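Local coordinates for protein alpha-galacturonidase (Bacillus subtilis, PDB 3FEF) that hydrolyses alpha-1,4-linked di-galacturonate to free galacturonate, using NAD(+) and a bound manganese ion as cofactors, at residues 103-108 and 273-278; 107-112 and 204-209. One frame throughout, in Å; residues are numbered along the deposited sequence.

How the interactions relate
Both interactions are buried contacts that start from one loop, between helices 88-96 and 112-136, and share Val107 and Gly108. In interaction 1 the loop backbone is gripped by the Glu275 carboxylate; in interaction 2, a few residues further on, Thr110 OG1 accepts a hydrogen bond from His206 ND1, while NE2 binds magnesium. Their centres lie 9 Å apart, and they touch: Phe276 CZ packs 3.5 Å from Thr110 CG2, and Phe276 CB lies 3.4 Å from Phe207 CD1, where the two rings stack. The Val107 side chain comes to about 8 Å from the magnesium at the nearest atoms; interaction 1 thus fixes the loop near the metal site, and interaction 2 contacts a metal ligand directly.

Interaction 1: 103-108 and 273-278; sequences IYQSVG and LAEFLP
Glu275 reaches across to the backbone of 106-108 and presents its carboxylate to three successive amides. Its CG stands anti to the carbonyl carbon (chi1 -44°) and the chain runs on extended, carrying the two oxygens away from their own turn. OE2 takes the Val107 N at 3.0 Å in a nearly straight bond (171°) that arrives from above the carboxylate plane, while Gly108 N, 3.2 Å away, is received by the syn lone pair of OE2. Ser106 N gives OE2 a weak, bent third bond. This is a carboxylate seated on consecutive N-H groups of a loop, and it ties the Rossmann-type portion of this family 4 glycosidase to the C-terminal domain. Glutamate suits the place because its length and two oxygens let one side chain satisfy several buried donors; an alanine here would probably leave the amides of Val107 and Gly108 without their acceptor and the loop free to shift. Val107 lies across the glutamate at about a right angle, its CB 3.5 Å from OE1. Ser106 OG packs alongside, 3.4 Å from Glu275 CG, and hydrogen-bonds to Arg271 O. Gly108, at positive phi, adopts a backbone conformation easiest for a residue without a side chain.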
loop_
_atom_site.group_PDB
_atom_site.type_symbol
_atom_site.label_atom_id
_atom_site.label_comp_id
_atom_site.label_asym_id
_atom_site.label_seq_id
_atom_site.Cartn_x
_atom_site.Cartn_y
_atom_site.Cartn_z
ATOM N N ILE A 103 9.855 36.412 -12.537
ATOM C CA ILE A 103 8.766 35.468 -12.331
ATOM C C ILE A 103 7.423 36.176 -12.249
ATOM O O ILE A 103 7.205 36.985 -11.345
ATOM C CB ILE A 103 8.973 34.670 -11.030
ATOM C CG1 ILE A 103 10.253 33.830 -11.133
ATOM C CG2 ILE A 103 7.733 33.804 -10.732
ATOM C CD1 ILE A 103 10.681 33.208 -9.836
ATOM N N TYR A 104 6.537 35.875 -13.203
ATOM C CA TYR A 104 5.177 36.388 -13.179
ATOM C C TYR A 104 4.183 35.358 -12.687
ATOM O O TYR A 104 4.349 34.153 -12.896
ATOM C CB TYR A 104 4.774 36.911 -14.558
ATOM C CG TYR A 104 5.563 38.141 -14.886
ATOM C CD1 TYR A 104 4.995 39.398 -14.781
ATOM C CD2 TYR A 104 6.907 38.051 -15.220
ATOM C CE1 TYR A 104 5.728 40.530 -15.042
ATOM C CE2 TYR A 104 7.646 39.180 -15.487
ATOM C CZ TYR A 104 7.047 40.411 -15.392
ATOM O OH TYR A 104 7.763 41.538 -15.648
ATOM N N GLN A 105 3.156 35.854 -12.022
ATOM C CA GLN A 105 2.113 35.032 -11.460
ATOM C C GLN A 105 0.777 35.674 -11.794
ATOM O O GLN A 105 0.625 36.891 -11.712
ATOM C CB GLN A 105 2.276 34.950 -9.942
ATOM C CG GLN A 105 3.532 34.227 -9.490
ATOM C CD GLN A 105 3.695 34.266 -7.982
ATOM O OE1 GLN A 105 3.383 33.296 -7.289
ATOM N NE2 GLN A 105 4.163 35.398 -7.466
ATOM N N SER A 106 -0.196 34.861 -12.161
ATOM C CA SER A 106 -1.492 35.402 -12.517
ATOM C C SER A 106 -2.396 35.527 -11.295
ATOM O O SER A 106 -3.240 36.408 -11.234
ATOM C CB SER A 106 -2.149 34.532 -13.590
ATOM O OG SER A 106 -2.138 33.171 -13.201
ATOM N N VAL A 107 -2.230 34.648 -10.315
ATOM C CA VAL A 107 -3.095 34.699 -9.149
ATOM C C VAL A 107 -2.266 34.678 -7.886
ATOM O O VAL A 107 -2.485 35.476 -6.984
ATOM C CB VAL A 107 -4.061 33.508 -9.108
ATOM C CG1 VAL A 107 -5.111 33.703 -8.013
ATOM C CG2 VAL A 107 -4.716 33.305 -10.461
ATOM N N GLY A 108 -1.323 33.740 -7.824
ATOM C CA GLY A 108 -0.403 33.643 -6.697
ATOM C C GLY A 108 -0.987 33.270 -5.350
ATOM O O GLY A 108 -0.437 33.649 -4.323
ATOM N N LEU A 273 -4.642 27.388 -14.280
ATOM C CA LEU A 273 -3.893 26.322 -14.924
ATOM C C LEU A 273 -2.499 26.809 -15.217
ATOM O O LEU A 273 -1.516 26.070 -15.077
ATOM C CB LEU A 273 -4.560 25.929 -16.254
ATOM C CG LEU A 273 -5.921 25.217 -16.195
ATOM C CD1 LEU A 273 -6.549 25.085 -17.598
ATOM C CD2 LEU A 273 -5.822 23.837 -15.485
ATOM N N ALA A 274 -2.428 28.058 -15.661
ATOM C CA ALA A 274 -1.176 28.638 -16.126
ATOM C C ALA A 274 -0.068 28.597 -15.071
ATOM O O ALA A 274 1.093 28.652 -15.406
ATOM C CB ALA A 274 -1.395 30.069 -16.600
ATOM N N GLU A 275 -0.414 28.483 -13.800
ATOM C CA GLU A 275 0.623 28.569 -12.777
ATOM C C GLU A 275 1.268 27.219 -12.428
ATOM O O GLU A 275 2.234 27.179 -11.654
ATOM C CB GLU A 275 0.049 29.206 -11.516
ATOM C CG GLU A 275 -0.827 30.417 -11.801
ATOM C CD GLU A 275 -0.971 31.307 -10.590
ATOM O OE1 GLU A 275 -1.723 30.938 -9.655
ATOM O OE2 GLU A 275 -0.316 32.371 -10.571
ATOM N N PHE A 276 0.733 26.125 -12.977
ATOM C CA PHE A 276 1.151 24.777 -12.551
ATOM C C PHE A 276 2.224 24.138 -13.420
ATOM O O PHE A 276 2.774 23.115 -13.038
ATOM C CB PHE A 276 -0.044 23.812 -12.456
ATOM C CG PHE A 276 -0.891 24.019 -11.234
ATOM C CD1 PHE A 276 -0.726 23.226 -10.120
ATOM C CD2 PHE A 276 -1.852 25.015 -11.209
ATOM C CE1 PHE A 276 -1.498 23.413 -9.013
ATOM C CE2 PHE A 276 -2.614 25.222 -10.086
ATOM C CZ PHE A 276 -2.442 24.418 -8.987
ATOM N N LEU A 277 2.505 24.714 -14.586
ATOM C CA LEU A 277 3.450 24.098 -15.514
ATOM C C LEU A 277 4.220 25.064 -16.372
ATOM O O LEU A 277 3.843 26.212 -16.512
ATOM C CB LEU A 277 2.766 23.072 -16.427
ATOM C CG LEU A 277 1.294 23.175 -16.825
ATOM C CD1 LEU A 277 0.892 24.576 -17.236
ATOM C CD2 LEU A 277 1.033 22.158 -17.941
ATOM N N PRO A 278 5.321 24.580 -16.966
ATOM C CA PRO A 278 6.088 25.356 -17.935
ATOM C C PRO A 278 5.214 25.718 -19.133
ATOM O O PRO A 278 4.464 24.873 -19.631
ATOM C CB PRO A 278 7.180 24.367 -18.391
ATOM C CG PRO A 278 7.285 23.388 -17.293
ATOM C CD PRO A 278 5.892 23.241 -16.754
#

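Interaction 2: 107-112 and 204-209; sequences VGDTVG and INHFTW. With MG (magnesium ion), chain G.
His206 and Thr110 meet through one short hydrogen bond: ND1 of the imidazole donates to Thr110 OG1 at 2.8 Å. The hydroxyl sits at the ring edge, only 6° out of the imidazole plane, so the bond helps fix the ring's rotation, although its N-H...O angle of 146° is somewhat bent. With ND1 carrying the proton, NE2 is left to bind the magnesium ion at 2.3 Å. Three waters and Cys169 are also bound to the metal. Threonine suits its position because one hydroxyl serves two neighbours: OG1 accepts from His206 and donates its own hydrogen bond to Asp109 OD1, also 2.8 Å away, meeting that oxygen from above the carboxylate plane. Thr110 OG1 can face the histidine because it lies anti to the carbonyl carbon (chi1 -66°), while the methyl CG2 lies beside the ring, 3.8 Å from His206 ND1. Further out, the ring of His206 stacks with that of His272, and Asp109 touches Asn147, which probably binds the substrate. His206 itself occupies a type II turn from Ile204 to Phe207, closed by the 2.8 Å bond from Phe207 N to Ile204 O and leading into strand 207-215. This histidine and cysteine pair holding a divalent cation, here magnesium though activity was shown with manganese, is the metal site of NAD-dependent family 4 glycosidases.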
loop_
_atom_site.group_PDB
_atom_site.type_symbol
_atom_site.label_atom_id
_atom_site.label_comp_id
_atom_site.label_asym_id
_atom_site.label_seq_id
_atom_site.Cartn_x
_atom_site.Cartn_y
_atom_site.Cartn_z
ATOM N N VAL A 107 -2.230 34.648 -10.315
ATOM C CA VAL A 107 -3.095 34.699 -9.149
ATOM C C VAL A 107 -2.266 34.678 -7.886
ATOM O O VAL A 107 -2.485 35.476 -6.984
ATOM C CB VAL A 107 -4.061 33.508 -9.108
ATOM C CG1 VAL A 107 -5.111 33.703 -8.013
ATOM C CG2 VAL A 107 -4.716 33.305 -10.461
ATOM N N GLY A 108 -1.323 33.740 -7.824
ATOM C CA GLY A 108 -0.403 33.643 -6.697
ATOM C C GLY A 108 -0.987 33.270 -5.350
ATOM O O GLY A 108 -0.437 33.649 -4.323
ATOM N N ASP A 109 -2.078 32.506 -5.343
ATOM C CA ASP A 109 -2.720 32.111 -4.095
ATOM C C ASP A 109 -2.703 30.596 -3.898
ATOM O O ASP A 109 -3.253 30.088 -2.929
ATOM C CB ASP A 109 -4.174 32.613 -4.048
ATOM C CG ASP A 109 -5.073 31.943 -5.090
ATOM O OD1 ASP A 109 -4.567 31.233 -5.971
ATOM O OD2 ASP A 109 -6.302 32.130 -5.039
ATOM N N THR A 110 -2.055 29.888 -4.807
ATOM C CA THR A 110 -2.150 28.446 -4.862
ATOM C C THR A 110 -0.775 27.785 -4.912
ATOM O O THR A 110 -0.404 27.100 -3.980
ATOM C CB THR A 110 -3.065 28.012 -6.038
ATOM O OG1 THR A 110 -4.403 28.460 -5.765
ATOM C CG2 THR A 110 -3.087 26.492 -6.216
ATOM N N VAL A 111 -0.021 27.990 -5.984
ATOM C CA VAL A 111 1.355 27.485 -6.081
ATOM C C VAL A 111 2.287 28.630 -6.466
ATOM O O VAL A 111 1.960 29.797 -6.254
ATOM C CB VAL A 111 1.509 26.331 -7.084
ATOM C CG1 VAL A 111 0.839 25.071 -6.542
ATOM C CG2 VAL A 111 0.940 26.707 -8.435
ATOM N N GLY A 112 3.443 28.311 -7.028
ATOM C CA GLY A 112 4.419 29.352 -7.340
ATOM C C GLY A 112 4.919 29.962 -6.033
ATOM O O GLY A 112 4.529 29.508 -4.936
ATOM N N ILE A 204 -5.742 18.059 -8.131
ATOM C CA ILE A 204 -5.653 18.821 -6.903
ATOM C C ILE A 204 -6.292 20.160 -7.257
ATOM O O ILE A 204 -6.416 20.494 -8.443
ATOM C CB ILE A 204 -4.196 19.025 -6.485
ATOM C CG1 ILE A 204 -3.411 19.675 -7.622
ATOM C CG2 ILE A 204 -3.550 17.682 -6.102
ATOM C CD1 ILE A 204 -1.899 19.815 -7.331
ATOM N N ASN A 205 -6.700 20.916 -6.246
ATOM C CA ASN A 205 -7.411 22.181 -6.464
ATOM C C ASN A 205 -6.722 23.130 -7.464
ATOM O O ASN A 205 -5.509 23.335 -7.408
ATOM C CB ASN A 205 -7.636 22.891 -5.114
ATOM C CG ASN A 205 -8.535 24.119 -5.243
ATOM O OD1 ASN A 205 -9.705 24.036 -5.676
ATOM N ND2 ASN A 205 -7.984 25.261 -4.909
ATOM N N HIS A 206 -7.503 23.710 -8.370
ATOM C CA HIS A 206 -6.988 24.565 -9.460
ATOM C C HIS A 206 -6.153 23.839 -10.505
ATOM O O HIS A 206 -5.670 24.457 -11.452
ATOM C CB HIS A 206 -6.222 25.790 -8.917
ATOM C CG HIS A 206 -7.088 26.739 -8.150
ATOM N ND1 HIS A 206 -6.593 27.621 -7.219
ATOM C CD2 HIS A 206 -8.433 26.899 -8.141
ATOM C CE1 HIS A 206 -7.592 28.315 -6.698
ATOM N NE2 HIS A 206 -8.718 27.899 -7.247
ATOM N N PHE A 207 -5.975 22.535 -10.327
ATOM C CA PHE A 207 -5.247 21.705 -11.290
ATOM C C PHE A 207 -6.024 20.384 -11.422
ATOM O O PHE A 207 -5.494 19.300 -11.166
ATOM C CB PHE A 207 -3.821 21.447 -10.800
ATOM C CG PHE A 207 -2.872 20.944 -11.879
ATOM C CD1 PHE A 207 -2.660 21.684 -13.046
ATOM C CD2 PHE A 207 -2.184 19.746 -11.712
ATOM C CE1 PHE A 207 -1.780 21.229 -14.037
ATOM C CE2 PHE A 207 -1.316 19.286 -12.692
ATOM C CZ PHE A 207 -1.112 20.037 -13.861
ATOM N N THR A 208 -7.298 20.524 -11.789
ATOM C CA THR A 208 -8.240 19.441 -11.942
ATOM C C THR A 208 -8.435 19.078 -13.410
ATOM O O THR A 208 -8.326 19.931 -14.296
ATOM C CB THR A 208 -9.620 19.851 -11.389
ATOM O OG1 THR A 208 -9.844 21.228 -11.712
ATOM C CG2 THR A 208 -9.671 19.693 -9.879
ATOM N N TRP A 209 -8.745 17.807 -13.659
ATOM C CA TRP A 209 -8.818 17.296 -15.011
ATOM C C TRP A 209 -10.028 16.402 -15.176
ATOM O O TRP A 209 -10.419 15.663 -14.263
ATOM C CB TRP A 209 -7.540 16.510 -15.340
ATOM C CG TRP A 209 -6.336 17.403 -15.278
ATOM C CD1 TRP A 209 -5.717 17.871 -14.152
ATOM C CD2 TRP A 209 -5.622 17.955 -16.393
ATOM N NE1 TRP A 209 -4.663 18.684 -14.501
ATOM C CE2 TRP A 209 -4.580 18.748 -15.868
ATOM C CE3 TRP A 209 -5.767 17.857 -17.782
ATOM C CZ2 TRP A 209 -3.687 19.444 -16.683
ATOM C CZ3 TRP A 209 -4.877 18.545 -18.596
ATOM C CH2 TRP A 209 -3.852 19.328 -18.049
HETATM MG MG MG G . -10.891 28.132 -6.523
HETATM O O HOH W 1 -11.700 29.706 -8.052
HETATM O O HOH W 2 -13.081 28.635 -5.761
HETATM O O HOH W 3 -10.081 27.263 -4.506
#